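Local coordinates for phosphorylated carbohydrates phosphatase TM_1254 (Thermotoga maritima msb8, PDB 3KBB), which removes phosphate from sugar phosphates such as erythrose 4-phosphate, fructose 6-phosphate and mannose 6-phosphate with the help of a divalent metal ion, at residues G139-E144 with G169-K174. Numbering follows the deposited sequence.
Sequences GKPDPE and GVEAAK. With SO4 (sulfate ion), chain D.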
ATOM      1  N   GLY A 139       1.104 -11.097   9.483  1.00 20.39           N
ATOM      2  CA  GLY A 139       0.639 -10.210   8.396  1.00 20.53           C
ATOM      3  C   GLY A 139       0.307 -11.008   7.134  1.00 20.02           C
ATOM      4  O   GLY A 139       0.324 -12.230   7.140  1.00 18.83           O
ATOM      5  N   LYS A 140      -0.023 -10.298   6.060  1.00 21.69           N
ATOM      6  CA  LYS A 140      -0.336 -10.947   4.756  1.00 21.72           C
ATOM      7  C   LYS A 140       0.777 -11.942   4.382  1.00 22.50           C
ATOM      8  O   LYS A 140       1.970 -11.608   4.591  1.00 25.44           O
ATOM      9  CB  LYS A 140      -0.476  -9.878   3.677  1.00 22.15           C
ATOM     10  CG  LYS A 140      -1.505  -8.815   3.977  1.00 23.65           C
ATOM     11  CD  LYS A 140      -1.424  -7.663   2.979  1.00 24.28           C
ATOM     12  CE  LYS A 140      -2.416  -6.579   3.352  1.00 27.34           C
ATOM     13  NZ  LYS A 140      -2.333  -5.395   2.449  1.00 26.79           N
ATOM     14  N   PRO A 141       0.441 -13.139   3.830  1.00 21.35           N
ATOM     15  CA  PRO A 141      -0.878 -13.570   3.351  1.00 20.82           C
ATOM     16  C   PRO A 141      -1.810 -14.170   4.388  1.00 19.93           C
ATOM     17  O   PRO A 141      -2.873 -14.691   4.026  1.00 19.88           O
ATOM     18  CB  PRO A 141      -0.520 -14.607   2.271  1.00 20.69           C
ATOM     19  CG  PRO A 141       0.700 -15.293   2.842  1.00 22.23           C
ATOM     20  CD  PRO A 141       1.457 -14.198   3.589  1.00 23.01           C
ATOM     21  N   ASP A 142      -1.443 -14.097   5.672  1.00 18.38           N
ATOM     22  CA  ASP A 142      -2.317 -14.648   6.721  1.00 17.86           C
ATOM     23  C   ASP A 142      -3.632 -13.814   6.668  1.00 16.87           C
ATOM     24  O   ASP A 142      -3.562 -12.600   6.428  1.00 16.19           O
ATOM     25  CB  ASP A 142      -1.642 -14.529   8.101  1.00 18.89           C
ATOM     26  CG  ASP A 142      -2.391 -15.275   9.197  1.00 22.12           C
ATOM     27  OD1 ASP A 142      -3.528 -14.879   9.497  1.00 17.67           O
ATOM     28  OD2 ASP A 142      -1.821 -16.238   9.796  1.00 21.79           O
ATOM     29  N   PRO A 143      -4.812 -14.471   6.800  1.00 17.24           N
ATOM     30  CA  PRO A 143      -6.074 -13.692   6.743  1.00 17.18           C
ATOM     31  C   PRO A 143      -6.346 -12.810   7.988  1.00 17.18           C
ATOM     32  O   PRO A 143      -7.322 -12.029   7.958  1.00 16.15           O
ATOM     33  CB  PRO A 143      -7.140 -14.781   6.630  1.00 17.57           C
ATOM     34  CG  PRO A 143      -6.466 -15.980   7.332  1.00 17.73           C
ATOM     35  CD  PRO A 143      -5.076 -15.916   6.885  1.00 17.55           C
ATOM     36  N   GLU A 144      -5.509 -12.900   9.034  1.00 16.43           N
ATOM     37  CA  GLU A 144      -5.718 -12.092  10.258  1.00 16.69           C
ATOM     38  C   GLU A 144      -6.157 -10.633  10.014  1.00 16.82           C
ATOM     39  O   GLU A 144      -7.150 -10.140  10.613  1.00 17.22           O
ATOM     40  CB  GLU A 144      -4.470 -12.142  11.142  1.00 17.10           C
ATOM     41  CG  GLU A 144      -4.805 -11.818  12.569  1.00 18.89           C
ATOM     42  CD  GLU A 144      -3.581 -11.822  13.491  1.00 21.21           C
ATOM     43  OE1 GLU A 144      -2.588 -12.492  13.151  1.00 20.32           O
ATOM     44  OE2 GLU A 144      -3.671 -11.157  14.560  1.00 23.95           O
ATOM     45  N   GLY A 169      -1.712  -9.883  -0.458  1.00 18.04           N
ATOM     46  CA  GLY A 169      -2.968  -9.160  -0.041  1.00 16.22           C
ATOM     47  C   GLY A 169      -4.226  -9.888  -0.544  1.00 16.48           C
ATOM     48  O   GLY A 169      -5.209 -10.130   0.176  1.00 16.33           O
ATOM     49  N   VAL A 170      -4.195 -10.261  -1.812  1.00 14.44           N
ATOM     50  CA  VAL A 170      -5.322 -11.020  -2.368  1.00 14.94           C
ATOM     51  C   VAL A 170      -5.492 -12.346  -1.674  1.00 15.33           C
ATOM     52  O   VAL A 170      -6.598 -12.734  -1.331  1.00 15.39           O
ATOM     53  CB  VAL A 170      -5.154 -11.186  -3.901  1.00 14.24           C
ATOM     54  CG1 VAL A 170      -6.244 -12.140  -4.449  1.00 15.92           C
ATOM     55  CG2 VAL A 170      -5.201  -9.802  -4.597  1.00 15.49           C
ATOM     56  N   GLU A 171      -4.389 -13.058  -1.436  1.00 14.74           N
ATOM     57  CA  GLU A 171      -4.472 -14.310  -0.710  1.00 16.10           C
ATOM     58  C   GLU A 171      -5.098 -14.138   0.673  1.00 15.34           C
ATOM     59  O   GLU A 171      -5.941 -14.950   1.083  1.00 16.24           O
ATOM     60  CB  GLU A 171      -3.083 -14.945  -0.563  1.00 16.28           C
ATOM     61  CG  GLU A 171      -2.543 -15.484  -1.902  1.00 20.01           C
ATOM     62  CD  GLU A 171      -1.096 -15.985  -1.813  1.00 21.75           C
ATOM     63  OE1 GLU A 171      -0.447 -15.790  -0.763  1.00 24.94           O
ATOM     64  OE2 GLU A 171      -0.596 -16.537  -2.832  1.00 27.01           O
ATOM     65  N   ALA A 172      -4.694 -13.074   1.369  1.00 14.80           N
ATOM     66  CA  ALA A 172      -5.176 -12.836   2.723  1.00 15.12           C
ATOM     67  C   ALA A 172      -6.704 -12.580   2.737  1.00 13.65           C
ATOM     68  O   ALA A 172      -7.452 -13.195   3.551  1.00 14.20           O
ATOM     69  CB  ALA A 172      -4.419 -11.667   3.347  1.00 16.41           C
ATOM     70  N   ALA A 173      -7.162 -11.730   1.822  1.00 14.39           N
ATOM     71  CA  ALA A 173      -8.591 -11.422   1.776  1.00 15.19           C
ATOM     72  C   ALA A 173      -9.377 -12.680   1.388  1.00 15.23           C
ATOM     73  O   ALA A 173     -10.400 -12.979   1.988  1.00 16.87           O
ATOM     74  CB  ALA A 173      -8.900 -10.291   0.800  1.00 16.53           C
ATOM     75  N   LYS A 174      -8.898 -13.410   0.399  1.00 16.16           N
ATOM     76  CA  LYS A 174      -9.564 -14.671   0.002  1.00 17.43           C
ATOM     77  C   LYS A 174      -9.647 -15.696   1.156  1.00 18.18           C
ATOM     78  O   LYS A 174     -10.717 -16.316   1.404  1.00 18.63           O
ATOM     79  CB  LYS A 174      -8.813 -15.276  -1.180  1.00 19.29           C
ATOM     80  CG  LYS A 174      -9.560 -16.374  -1.935  1.00 23.62           C
ATOM     81  CD  LYS A 174     -10.623 -15.806  -2.897  1.00 30.28           C
ATOM     82  CE  LYS A 174     -11.279 -16.953  -3.710  1.00 30.68           C
ATOM     83  NZ  LYS A 174     -10.208 -17.965  -3.901  1.00 36.16           N
TER
HETATM   84  S   SO4 D 226       0.184  -1.927   2.352  0.50 27.07           S
HETATM   85  O1  SO4 D 226      -0.746  -0.797   2.206  0.50 14.21           O
HETATM   86  O2  SO4 D 226       0.880  -2.174   1.092  0.50 20.72           O
HETATM   87  O3  SO4 D 226       1.269  -1.573   3.295  0.50 24.57           O
HETATM   88  O4  SO4 D 226      -0.474  -3.217   2.756  0.50 20.48           O
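Lys140 runs past Ala172 and Gly169 on helix 167-175 into the probable active site of this HAD-superfamily phosphatase. With CG anti to its own carbonyl carbon (chi1 -56°) and the chain extended beyond, it climbs beside the helix: CB sets out toward the helix, CG comes 4.1 Å from Ala172 CB, and CD rests 3.7 Å from Gly169 CA, where no side chain intervenes. CE passes on toward the sulfate, and NZ donates to sulfate O4 at 2.9 Å while forming salt bridges with Asp7, probably the nucleophile, and Glu164. Thr107, Ser108, Thr109 and Asp9 also hydrogen-bond the sulfate, which is consistent with a phosphate site.

Behind the lysine, a cis peptide bond precedes Pro141, whose ring lies alongside Glu171, Pro141 CB 3.3 Å from Glu171 OE1. The helix backbone closes in through weak CA-H...O contacts, Ala172 CA to Pro141 O at 3.2 Å and Pro143 CA to Ala172 O at 3.5 Å. The Asp142 side chain turns away from the helix and caps the start of helix 144-153, OD1 taking Glu144 N through its anti lone pair (2.8 Å). A methionine in place of Lys140 would probably leave Asp7 and Glu164 without their shared cation and the anion short of a donor. Apolar contacts thus carry the methylene chain of Lys140, with no conventional hydrogen bond between 139-144 and 169-174, while the ammonium is committed to the carboxylates and bound anion.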